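Local structure of Alpha/beta hydrolase (Novosphingobium aromaticivorans, 3BWX) at residues R29-C34 and D55-C60; A124-D129 and A276-L281; R21-D26 and L48-A53; P61-R66 and Q85-L90. The protein probably acts as a hydrolase of the alpha/beta hydrolase fold, its substrate unknown, and binds calcium ions in the crystal. The protein carries 1 engineered substitution. All coordinates share one frame; numbering follows the deposited sequence.

Contact 1 of 4, residues R29-C34 and D55-C60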
# COMPACT_ATOMS: atom_id res chain seq x y z
N ARG A 29 16.83 12.13 -9.82
CA ARG A 29 15.40 12.32 -9.57
C ARG A 29 15.18 11.82 -8.15
O ARG A 29 15.86 10.90 -7.72
CB ARG A 29 14.56 11.46 -10.53
CG ARG A 29 14.50 11.95 -11.94
CD ARG A 29 13.78 10.95 -12.81
NE ARG A 29 13.45 11.55 -14.09
CZ ARG A 29 12.75 10.94 -15.06
NH1 ARG A 29 12.29 9.71 -14.91
NH2 ARG A 29 12.52 11.57 -16.20
N PRO A 30 14.15 12.33 -7.47
CA PRO A 30 13.89 11.75 -6.15
C PRO A 30 13.49 10.29 -6.27
O PRO A 30 12.99 9.88 -7.33
CB PRO A 30 12.69 12.54 -5.62
CG PRO A 30 12.04 13.14 -6.84
CD PRO A 30 13.15 13.31 -7.88
N PRO A 31 13.64 9.53 -5.18
CA PRO A 31 13.19 8.14 -5.25
C PRO A 31 11.69 8.00 -5.09
O PRO A 31 11.02 8.91 -4.58
CB PRO A 31 13.94 7.51 -4.08
CG PRO A 31 14.01 8.60 -3.08
CD PRO A 31 14.19 9.87 -3.85
N VAL A 32 11.17 6.86 -5.52
CA VAL A 32 9.75 6.54 -5.40
C VAL A 32 9.55 5.55 -4.24
O VAL A 32 10.09 4.46 -4.27
CB VAL A 32 9.19 5.94 -6.69
CG1 VAL A 32 7.71 5.63 -6.52
CG2 VAL A 32 9.39 6.92 -7.88
N LEU A 33 8.78 5.95 -3.22
CA LEU A 33 8.52 5.10 -2.06
C LEU A 33 7.12 4.51 -2.17
O LEU A 33 6.14 5.27 -2.29
CB LEU A 33 8.62 5.93 -0.78
CG LEU A 33 8.33 5.37 0.60
CD1 LEU A 33 9.44 4.44 1.02
CD2 LEU A 33 8.21 6.48 1.66
N CYS A 34 7.00 3.19 -2.21
CA CYS A 34 5.74 2.49 -2.42
C CYS A 34 5.29 1.89 -1.11
O CYS A 34 5.99 1.03 -0.58
CB CYS A 34 5.91 1.41 -3.46
SG CYS A 34 6.34 2.01 -5.12
N ASP A 55 14.51 4.31 -14.75
CA ASP A 55 14.01 5.69 -14.86
C ASP A 55 13.86 6.35 -13.50
O ASP A 55 14.00 7.54 -13.36
CB ASP A 55 12.67 5.72 -15.56
CG ASP A 55 12.77 5.36 -17.04
OD1 ASP A 55 13.85 5.46 -17.65
OD2 ASP A 55 11.73 4.99 -17.59
N TRP A 56 13.57 5.55 -12.50
CA TRP A 56 13.44 5.93 -11.11
C TRP A 56 14.07 4.90 -10.16
O TRP A 56 14.06 3.68 -10.40
CB TRP A 56 11.94 6.00 -10.73
CG TRP A 56 11.18 7.01 -11.53
CD1 TRP A 56 10.63 6.79 -12.73
CD2 TRP A 56 11.00 8.42 -11.25
NE1 TRP A 56 10.07 7.94 -13.23
CE2 TRP A 56 10.30 8.96 -12.34
CE3 TRP A 56 11.33 9.27 -10.16
CZ2 TRP A 56 9.93 10.30 -12.37
CZ3 TRP A 56 10.94 10.62 -10.22
CH2 TRP A 56 10.26 11.10 -11.31
N ARG A 57 14.65 5.42 -9.08
CA ARG A 57 14.95 4.56 -7.94
C ARG A 57 13.64 4.23 -7.25
O ARG A 57 12.81 5.12 -7.07
CB ARG A 57 15.85 5.24 -6.93
CG ARG A 57 17.20 5.61 -7.52
CD ARG A 57 18.02 6.41 -6.51
NE ARG A 57 17.55 7.79 -6.44
CZ ARG A 57 17.77 8.63 -5.44
NH1 ARG A 57 18.41 8.23 -4.34
NH2 ARG A 57 17.34 9.87 -5.52
N VAL A 58 13.47 3.00 -6.79
CA VAL A 58 12.19 2.63 -6.19
C VAL A 58 12.47 1.86 -4.91
O VAL A 58 13.29 0.93 -4.92
CB VAL A 58 11.32 1.75 -7.12
CG1 VAL A 58 9.91 1.53 -6.51
CG2 VAL A 58 11.15 2.28 -8.55
N LEU A 59 11.83 2.30 -3.83
CA LEU A 59 11.93 1.64 -2.51
C LEU A 59 10.55 1.07 -2.17
O LEU A 59 9.53 1.82 -2.17
CB LEU A 59 12.29 2.63 -1.41
CG LEU A 59 13.72 3.10 -1.24
CD1 LEU A 59 13.95 4.15 -2.24
CD2 LEU A 59 14.03 3.59 0.22
N CYS A 60 10.51 -0.22 -1.80
CA CYS A 60 9.27 -0.94 -1.48
C CYS A 60 9.40 -1.54 -0.10
O CYS A 60 9.74 -2.72 0.04
CB CYS A 60 8.97 -2.00 -2.50
SG CYS A 60 8.73 -1.38 -4.16
O HOH W 1 14.89 8.20 -8.69
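Arg29 lies across the indole of Trp56. Its CD stands over one ring face, 3.7 Å from the centroid of the six-membered ring, as a CH-pi contact. The chain is extended from CG to NE, which carries the guanidinium past the ring centre into an off-centre cation-pi contact, CZ 4.5 Å from that centroid. The two planes are 34° apart. NH1 adds a weak hydrogen bond to Asp55 O. Pro30 O meets the same indole at its edge, 3.3 Å from Trp56 CE3, and Val32 CG2 packs obliquely on the ring.

Arg57 lies alongside Pro31. A bend at chi3 (-77°) brings its NH2 to Arg29 O at 2.8 Å, nearly straight and in the guanidinium plane, with Pro31 CD over one guanidinium face. Water 1 accepts from Arg57 N and probably donates to Pro30 O. Beyond it the strands pair in parallel: Val32 N to Arg57 O, Leu59 N to Val32 O at 2.8 Å, and Cys34 N to Leu59 O.

These are the two strands of a right-handed beta-alpha-beta crossover through helix 46-52. Val58 packs on Ala49 and Leu52 of that helix. Strand 32-35 is flanked by strand 99-104, and strand 58-61 by strand 17-23.

Contact 2 of 4, residues A124-D129 and A276-L281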
# COMPACT_ATOMS: atom_id res chain seq x y z
N ALA A 124 5.92 14.46 -5.35
CA ALA A 124 4.62 14.17 -5.92
C ALA A 124 4.07 12.95 -5.21
O ALA A 124 4.84 12.22 -4.52
CB ALA A 124 4.74 13.94 -7.45
N ALA A 125 2.78 12.65 -5.37
CA ALA A 125 2.19 11.54 -4.68
C ALA A 125 1.02 10.93 -5.48
O ALA A 125 0.37 11.57 -6.30
CB ALA A 125 1.72 11.91 -3.27
N VAL A 126 0.76 9.68 -5.15
CA VAL A 126 -0.34 8.91 -5.66
C VAL A 126 -1.05 8.30 -4.48
O VAL A 126 -0.40 7.63 -3.69
CB VAL A 126 0.16 7.77 -6.59
CG1 VAL A 126 -1.06 6.92 -7.09
CG2 VAL A 126 0.98 8.31 -7.76
N LEU A 127 -2.36 8.53 -4.37
CA LEU A 127 -3.21 7.88 -3.36
C LEU A 127 -4.02 6.85 -4.12
O LEU A 127 -4.78 7.19 -5.03
CB LEU A 127 -4.15 8.86 -2.64
CG LEU A 127 -3.55 9.86 -1.65
CD1 LEU A 127 -4.66 10.81 -1.16
CD2 LEU A 127 -2.87 9.11 -0.46
N ASN A 128 -3.83 5.60 -3.78
CA ASN A 128 -4.52 4.52 -4.46
C ASN A 128 -5.67 4.01 -3.62
O ASN A 128 -5.51 3.27 -2.64
CB ASN A 128 -3.59 3.41 -4.81
CG ASN A 128 -4.27 2.27 -5.53
OD1 ASN A 128 -5.26 2.46 -6.24
ND2 ASN A 128 -3.70 1.09 -5.39
N ASP A 129 -6.85 4.48 -4.00
CA ASP A 129 -8.15 4.03 -3.46
C ASP A 129 -8.29 4.25 -1.97
O ASP A 129 -8.73 3.38 -1.20
CB ASP A 129 -8.52 2.59 -3.88
CG ASP A 129 -10.03 2.37 -3.93
OD1 ASP A 129 -10.64 3.01 -4.77
OD2 ASP A 129 -10.60 1.62 -3.11
N ALA A 276 -0.36 4.39 -16.92
CA ALA A 276 -0.33 5.66 -17.67
C ALA A 276 -0.56 6.84 -16.73
O ALA A 276 0.10 7.86 -16.83
CB ALA A 276 -1.36 5.67 -18.79
N ALA A 277 -1.49 6.70 -15.77
CA ALA A 277 -1.77 7.76 -14.79
C ALA A 277 -0.54 8.10 -13.94
O ALA A 277 -0.23 9.25 -13.72
CB ALA A 277 -2.99 7.41 -13.90
N ILE A 278 0.10 7.06 -13.43
CA ILE A 278 1.31 7.20 -12.65
C ILE A 278 2.41 7.89 -13.48
O ILE A 278 3.11 8.79 -13.01
CB ILE A 278 1.72 5.85 -12.06
CG1 ILE A 278 0.77 5.45 -10.97
CG2 ILE A 278 3.14 5.90 -11.46
CD1 ILE A 278 0.89 3.97 -10.58
N GLY A 279 2.51 7.54 -14.77
CA GLY A 279 3.47 8.19 -15.65
C GLY A 279 3.20 9.69 -15.76
O GLY A 279 4.11 10.50 -15.73
N ARG A 280 1.95 10.08 -15.90
CA ARG A 280 1.59 11.50 -15.96
C ARG A 280 1.95 12.23 -14.68
O ARG A 280 2.42 13.37 -14.72
CB ARG A 280 0.13 11.68 -16.26
CG ARG A 280 -0.30 11.20 -17.65
CD ARG A 280 -1.73 11.71 -18.01
NE ARG A 280 -2.77 11.28 -17.07
CZ ARG A 280 -3.37 10.09 -17.12
NH1 ARG A 280 -3.04 9.28 -18.10
NH2 ARG A 280 -4.29 9.73 -16.24
N LEU A 281 1.75 11.55 -13.56
CA LEU A 281 2.04 12.13 -12.21
C LEU A 281 3.52 12.34 -12.06
O LEU A 281 3.98 13.42 -11.68
CB LEU A 281 1.41 11.27 -11.12
CG LEU A 281 1.62 11.62 -9.64
CD1 LEU A 281 3.01 11.23 -9.04
CD2 LEU A 281 1.36 13.12 -9.47
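Strand 124-128 and helix 276-281 run roughly antiparallel, their directions 154° apart and their axes 9.3 Å from each other at closest approach. The nearest CA pairs are Ala124 with Leu281, at 7.1 Å, and Val126 with Ile278. No hydrogen bond joins the two segments. The contact is a helix laid on one face of a sheet.

Leu281 does most of the touching. With its CG anti to the backbone N (chi1 177°), its CD1 sits between two side chains, 3.6 Å from Ala124 CB and 3.8 Å from Val126 CG2. CD2 also approaches Ala124 CB, while CG lies 3.6 Å from Ala125 O, a plain packing contact. Val126 CG2 also reaches Ile278 CG1 more loosely, at 4.3 Å. Ala125 points its methyl away from the helix, where it packs on Leu225 of helix 219-225.

Helices thus lie on both faces of this strand, the three-layer packing of the alpha/beta hydrolase fold. Just past the strand, Asp129 OD2 bonds His265 ND1 and Ser238 OG, consistent with the acid and histidine of a catalytic triad. In the sheet the strand lies between strands 99-104 and 230-235, and Ala277 carries the helix on to Leu231 and Val258 of strands 230-235 and 255-260.

Contact 3 of 4, residues R21-D26 and L48-A53. With EDO (1,2-ethanediol), chain G.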
# COMPACT_ATOMS: atom_id res chain seq x y z
N ARG A 21 12.55 -3.70 -0.54
CA ARG A 21 13.17 -3.96 -1.84
C ARG A 21 13.63 -2.67 -2.41
O ARG A 21 12.88 -1.69 -2.36
CB ARG A 21 12.25 -4.64 -2.80
CG ARG A 21 11.80 -6.05 -2.37
CD ARG A 21 10.89 -6.72 -3.43
NE ARG A 21 10.72 -8.15 -3.21
CZ ARG A 21 9.99 -8.94 -3.99
NH1 ARG A 21 9.35 -8.42 -5.00
NH2 ARG A 21 9.94 -10.24 -3.77
N ALA A 22 14.85 -2.63 -2.92
CA ALA A 22 15.38 -1.41 -3.55
C ALA A 22 15.67 -1.69 -5.01
O ALA A 22 16.36 -2.67 -5.35
CB ALA A 22 16.66 -0.94 -2.81
N TYR A 23 15.14 -0.85 -5.88
CA TYR A 23 15.37 -0.94 -7.31
C TYR A 23 16.18 0.25 -7.72
O TYR A 23 15.85 1.39 -7.45
CB TYR A 23 14.06 -0.93 -8.08
CG TYR A 23 13.10 -2.07 -7.77
CD1 TYR A 23 12.40 -2.11 -6.56
CD2 TYR A 23 12.89 -3.11 -8.65
CE1 TYR A 23 11.51 -3.14 -6.27
CE2 TYR A 23 11.99 -4.12 -8.37
CZ TYR A 23 11.32 -4.15 -7.16
OH TYR A 23 10.42 -5.16 -6.92
N GLU A 24 17.27 -0.02 -8.41
CA GLU A 24 18.22 1.02 -8.77
C GLU A 24 17.65 1.87 -9.91
O GLU A 24 16.86 1.40 -10.74
CB GLU A 24 19.55 0.40 -9.17
CG GLU A 24 20.65 1.43 -9.34
CD GLU A 24 20.94 2.22 -8.06
OE1 GLU A 24 20.23 3.24 -7.76
OE2 GLU A 24 21.89 1.79 -7.35
N GLY A 25 18.04 3.13 -9.91
CA GLY A 25 17.63 4.04 -10.96
C GLY A 25 18.27 5.40 -10.82
O GLY A 25 19.20 5.60 -10.04
N ASP A 26 17.70 6.33 -11.58
CA ASP A 26 18.20 7.69 -11.77
C ASP A 26 18.37 8.42 -10.43
O ASP A 26 17.39 8.79 -9.79
CB ASP A 26 17.21 8.40 -12.70
CG ASP A 26 17.69 9.79 -13.16
OD1 ASP A 26 18.68 10.33 -12.64
OD2 ASP A 26 16.99 10.32 -14.06
N LEU A 48 4.88 -2.97 -10.91
CA LEU A 48 5.00 -1.50 -11.05
C LEU A 48 6.46 -1.07 -10.88
O LEU A 48 6.96 -0.25 -11.61
CB LEU A 48 4.14 -0.79 -10.02
CG LEU A 48 4.20 0.73 -10.08
CD1 LEU A 48 3.67 1.22 -11.40
CD2 LEU A 48 3.43 1.32 -8.89
N ALA A 49 7.11 -1.60 -9.87
CA ALA A 49 8.49 -1.25 -9.60
C ALA A 49 9.39 -1.58 -10.80
O ALA A 49 10.28 -0.79 -11.12
CB ALA A 49 8.99 -1.99 -8.34
N THR A 50 9.17 -2.72 -11.46
CA THR A 50 9.99 -3.09 -12.63
C THR A 50 9.72 -2.15 -13.80
O THR A 50 10.60 -1.91 -14.61
CB THR A 50 9.77 -4.53 -13.14
OG1 THR A 50 8.42 -4.69 -13.55
CG2 THR A 50 10.10 -5.52 -12.08
N ARG A 51 8.49 -1.64 -13.91
CA ARG A 51 8.17 -0.65 -14.95
C ARG A 51 8.76 0.73 -14.65
O ARG A 51 8.98 1.49 -15.59
CB ARG A 51 6.65 -0.57 -15.13
CG ARG A 51 6.03 -1.85 -15.73
CD ARG A 51 4.49 -1.74 -15.84
NE ARG A 51 4.08 -2.92 -16.61
CZ ARG A 51 3.33 -3.90 -16.17
NH1 ARG A 51 2.77 -3.84 -14.98
NH2 ARG A 51 3.09 -4.94 -16.96
N LEU A 52 8.99 1.08 -13.39
CA LEU A 52 9.55 2.38 -13.02
C LEU A 52 11.06 2.37 -12.91
O LEU A 52 11.68 3.43 -13.12
CB LEU A 52 8.98 2.88 -11.69
CG LEU A 52 7.44 3.08 -11.64
CD1 LEU A 52 7.00 3.57 -10.33
CD2 LEU A 52 7.05 4.08 -12.80
N ALA A 53 11.63 1.22 -12.56
CA ALA A 53 13.09 1.04 -12.31
C ALA A 53 13.97 1.54 -13.45
O ALA A 53 13.61 1.47 -14.63
CB ALA A 53 13.45 -0.43 -11.92
C1 EDO G . 0.52 -7.30 -14.91
O1 EDO G . 1.62 -6.48 -14.50
C2 EDO G . 0.09 -6.85 -16.28
O2 EDO G . 1.14 -7.13 -17.22
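Ala49 puts its methyl onto the face of the Tyr23 ring. CB lies 3.5 Å from the ring centroid and 18° off the ring normal, a CH-pi contact. It is shifted toward the hydroxyl end, so the nearest ring atom is Tyr23 CZ, at 3.4 Å from Ala49 CB. One helical turn on, Ala53 CB meets Tyr23 CB at 3.9 Å. Thr50 CG2 comes only loosely to CE2 of the ring, at 4.4 Å. No hydrogen bond crosses between the segments.

In Tyr23, CG lies anti to the carbonyl carbon (chi1 -61°), which brings a ring face against Ala49. A leucine here has no flat ring, and the Ala49 methyl would probably be left without the face it rests on, with a gap opened between strand and helix.

Further out, Ala53 N bonds to Ala49 O at 2.8 Å, which keeps Ala53 one turn on from Ala49, both methyls toward the strand segment. Ala53 is the first residue to leave the helix. Thr50 OG1 turns back to Asp47 O. On the outer side, Arg51 NH1 and NH2 hold an ethanediol, probably from the crystallisation liquor, which also bonds to Asp47.

Tyr23 ends strand 17-23, which pairs with strand 58-61, and its side chain packs on Val58 and Cys60 there. Beyond the helix, Leu48 and Leu52 reach Ile278 and Leu282 of helix 272-282.

Contact 4 of 4, residues P61-R66 and Q85-L90. With EDO (1,2-ethanediol), chain R.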
# COMPACT_ATOMS: atom_id res chain seq x y z
N PRO A 61 9.11 -0.74 0.91
CA PRO A 61 9.19 -1.24 2.28
C PRO A 61 8.01 -2.08 2.71
O PRO A 61 6.94 -1.91 2.22
CB PRO A 61 9.25 0.03 3.12
CG PRO A 61 8.41 0.99 2.30
CD PRO A 61 8.79 0.69 0.89
N GLU A 62 8.22 -2.93 3.71
CA GLU A 62 7.20 -3.75 4.34
C GLU A 62 7.14 -3.39 5.84
O GLU A 62 8.19 -3.34 6.50
CB GLU A 62 7.59 -5.24 4.21
CG GLU A 62 7.98 -5.57 2.79
CD GLU A 62 8.18 -7.01 2.54
OE1 GLU A 62 9.02 -7.69 3.22
OE2 GLU A 62 7.49 -7.47 1.63
N MSE A 63 5.94 -3.12 6.34
CA MSE A 63 5.82 -2.75 7.73
C MSE A 63 6.10 -3.94 8.65
O MSE A 63 6.08 -5.13 8.22
CB MSE A 63 4.43 -2.18 7.98
CG MSE A 63 4.22 -0.89 7.23
SE MSE A 63 5.51 0.60 7.46
CE MSE A 63 6.90 0.05 6.16
N ARG A 64 6.38 -3.65 9.91
CA ARG A 64 6.59 -4.71 10.89
C ARG A 64 5.38 -5.64 10.78
O ARG A 64 4.23 -5.20 10.63
CB ARG A 64 6.69 -4.17 12.32
CG ARG A 64 5.52 -3.31 12.78
CD ARG A 64 5.61 -2.80 14.20
NE ARG A 64 6.72 -1.89 14.33
CZ ARG A 64 7.43 -1.67 15.41
NH1 ARG A 64 7.21 -2.34 16.51
NH2 ARG A 64 8.42 -0.78 15.37
N GLY A 65 5.67 -6.94 10.84
CA GLY A 65 4.65 -7.98 10.80
C GLY A 65 4.19 -8.38 9.42
O GLY A 65 3.27 -9.20 9.29
N ARG A 66 4.77 -7.79 8.37
CA ARG A 66 4.38 -8.14 7.00
C ARG A 66 5.59 -8.59 6.22
O ARG A 66 6.68 -8.04 6.34
CB ARG A 66 3.77 -6.96 6.24
CG ARG A 66 2.38 -6.54 6.72
CD ARG A 66 2.38 -5.72 7.99
NE ARG A 66 1.07 -5.13 8.22
CZ ARG A 66 0.69 -4.61 9.37
NH1 ARG A 66 1.49 -4.57 10.41
NH2 ARG A 66 -0.53 -4.14 9.47
N GLN A 85 6.28 6.16 12.41
CA GLN A 85 7.59 6.30 13.02
C GLN A 85 8.65 5.42 12.33
O GLN A 85 9.76 5.84 12.10
CB GLN A 85 7.57 6.00 14.53
CG GLN A 85 8.96 6.25 15.22
CD GLN A 85 9.12 5.61 16.64
OE1 GLN A 85 9.44 4.40 16.79
NE2 GLN A 85 8.96 6.44 17.67
N ASP A 86 8.27 4.20 11.97
CA ASP A 86 9.19 3.30 11.34
C ASP A 86 9.57 3.85 9.95
O ASP A 86 10.69 3.69 9.52
CB ASP A 86 8.56 1.89 11.21
CG ASP A 86 8.32 1.21 12.54
OD1 ASP A 86 8.94 1.58 13.57
OD2 ASP A 86 7.58 0.21 12.53
N LEU A 87 8.62 4.45 9.25
CA LEU A 87 8.96 5.03 7.94
C LEU A 87 9.87 6.27 8.12
O LEU A 87 10.77 6.50 7.30
CB LEU A 87 7.71 5.43 7.20
CG LEU A 87 6.95 4.23 6.57
CD1 LEU A 87 5.50 4.63 6.27
CD2 LEU A 87 7.69 3.65 5.39
N GLU A 88 9.60 7.11 9.14
CA GLU A 88 10.53 8.21 9.44
C GLU A 88 11.93 7.66 9.69
O GLU A 88 12.94 8.26 9.25
CB GLU A 88 10.03 9.04 10.61
CG GLU A 88 8.76 9.80 10.35
CD GLU A 88 8.90 10.98 9.39
OE1 GLU A 88 9.97 11.21 8.80
OE2 GLU A 88 7.88 11.66 9.15
N ALA A 89 12.03 6.53 10.36
CA ALA A 89 13.32 5.91 10.64
C ALA A 89 14.00 5.43 9.33
O ALA A 89 15.21 5.59 9.16
CB ALA A 89 13.21 4.74 11.62
N LEU A 90 13.24 4.83 8.41
CA LEU A 90 13.76 4.48 7.10
C LEU A 90 14.30 5.71 6.36
O LEU A 90 15.43 5.69 5.84
CB LEU A 90 12.67 3.82 6.25
CG LEU A 90 12.99 3.56 4.78
CD1 LEU A 90 14.13 2.58 4.60
CD2 LEU A 90 11.73 3.05 4.02
C1 EDO R . 9.63 -9.96 0.21
O1 EDO R . 9.73 -11.38 0.30
C2 EDO R . 8.17 -9.63 0.07
O2 EDO R . 7.58 -10.08 1.27
O HOH W 2 6.58 -0.85 10.27
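Asp86 OD2 takes three donors. Arg64 NE binds it at 2.9 Å, Arg64 NH2 adds a weak bond, and water 2 donates to it at 2.7 Å. Arg64 NH2 also bonds Asp86 OD1, at 3.0 Å. The arginine therefore grips the carboxylate side-on, NE to one oxygen and NH2 to the other, each through its syn lone pair. The guanidinium and carboxylate are nearly coplanar, 11° apart. Arg64 reaches this place with CG between the backbone N and the carbonyl carbon (chi1 55°) and a bend at chi3. Water 2 ties the same oxygen to Arg64 N, so backbone and side chain hold Asp86 together. Asp14 takes a second salt bridge from Arg64 NH2. A methionine in its place would probably leave buried Asp86, and Asp14 beside it, without their positive mate.

Apolar packing lies beside the salt bridge. Selenomethionine Met63, folded at chi2 and chi3, brings CE to Leu87 CD2 at 3.8 Å. Pro61 offers CG to the same methyl and CB to Leu90 CD2, at 4.0 Å. Met63 to Arg66 form a type II turn, closed by Arg66 N to Met63 O, with Gly65 at positive phi.

The contact joins the loop after strand 58-61 to helix 80-94. Leu87 and Leu90 reach strand 32-35, at Leu35 and Leu33. Trp10 of strand 6-11 and Phe20 of strand 17-23 also touch Pro61 and Leu90.

In the fold
Contacts 1, 2 and 3 all reach the same mixed sheet. Contacts 1 and 3 interlock: their centres are 6 Å apart, and Val58 O and Cys60 N of contact 1 probably bond Tyr23 N and Arg21 O of contact 3. Contacts 2 and 3 meet where Ile278 CD1 lies 4.0 Å from Leu48 CD1, so two helices touch on one face. Contact 4 adjoins contact 1 through Leu33 and Pro61, but its nearest atoms are about 12 Å from those of contact 2. Cys34, Val126 and Leu87 lie near, without touching, a probable nucleophile elbow at Gly103, Ser105 and Gly107. No contact touches calcium; the Leu281, Arg29 and Arg64 side chains lie about 11, 12 and 12 Å from an ion.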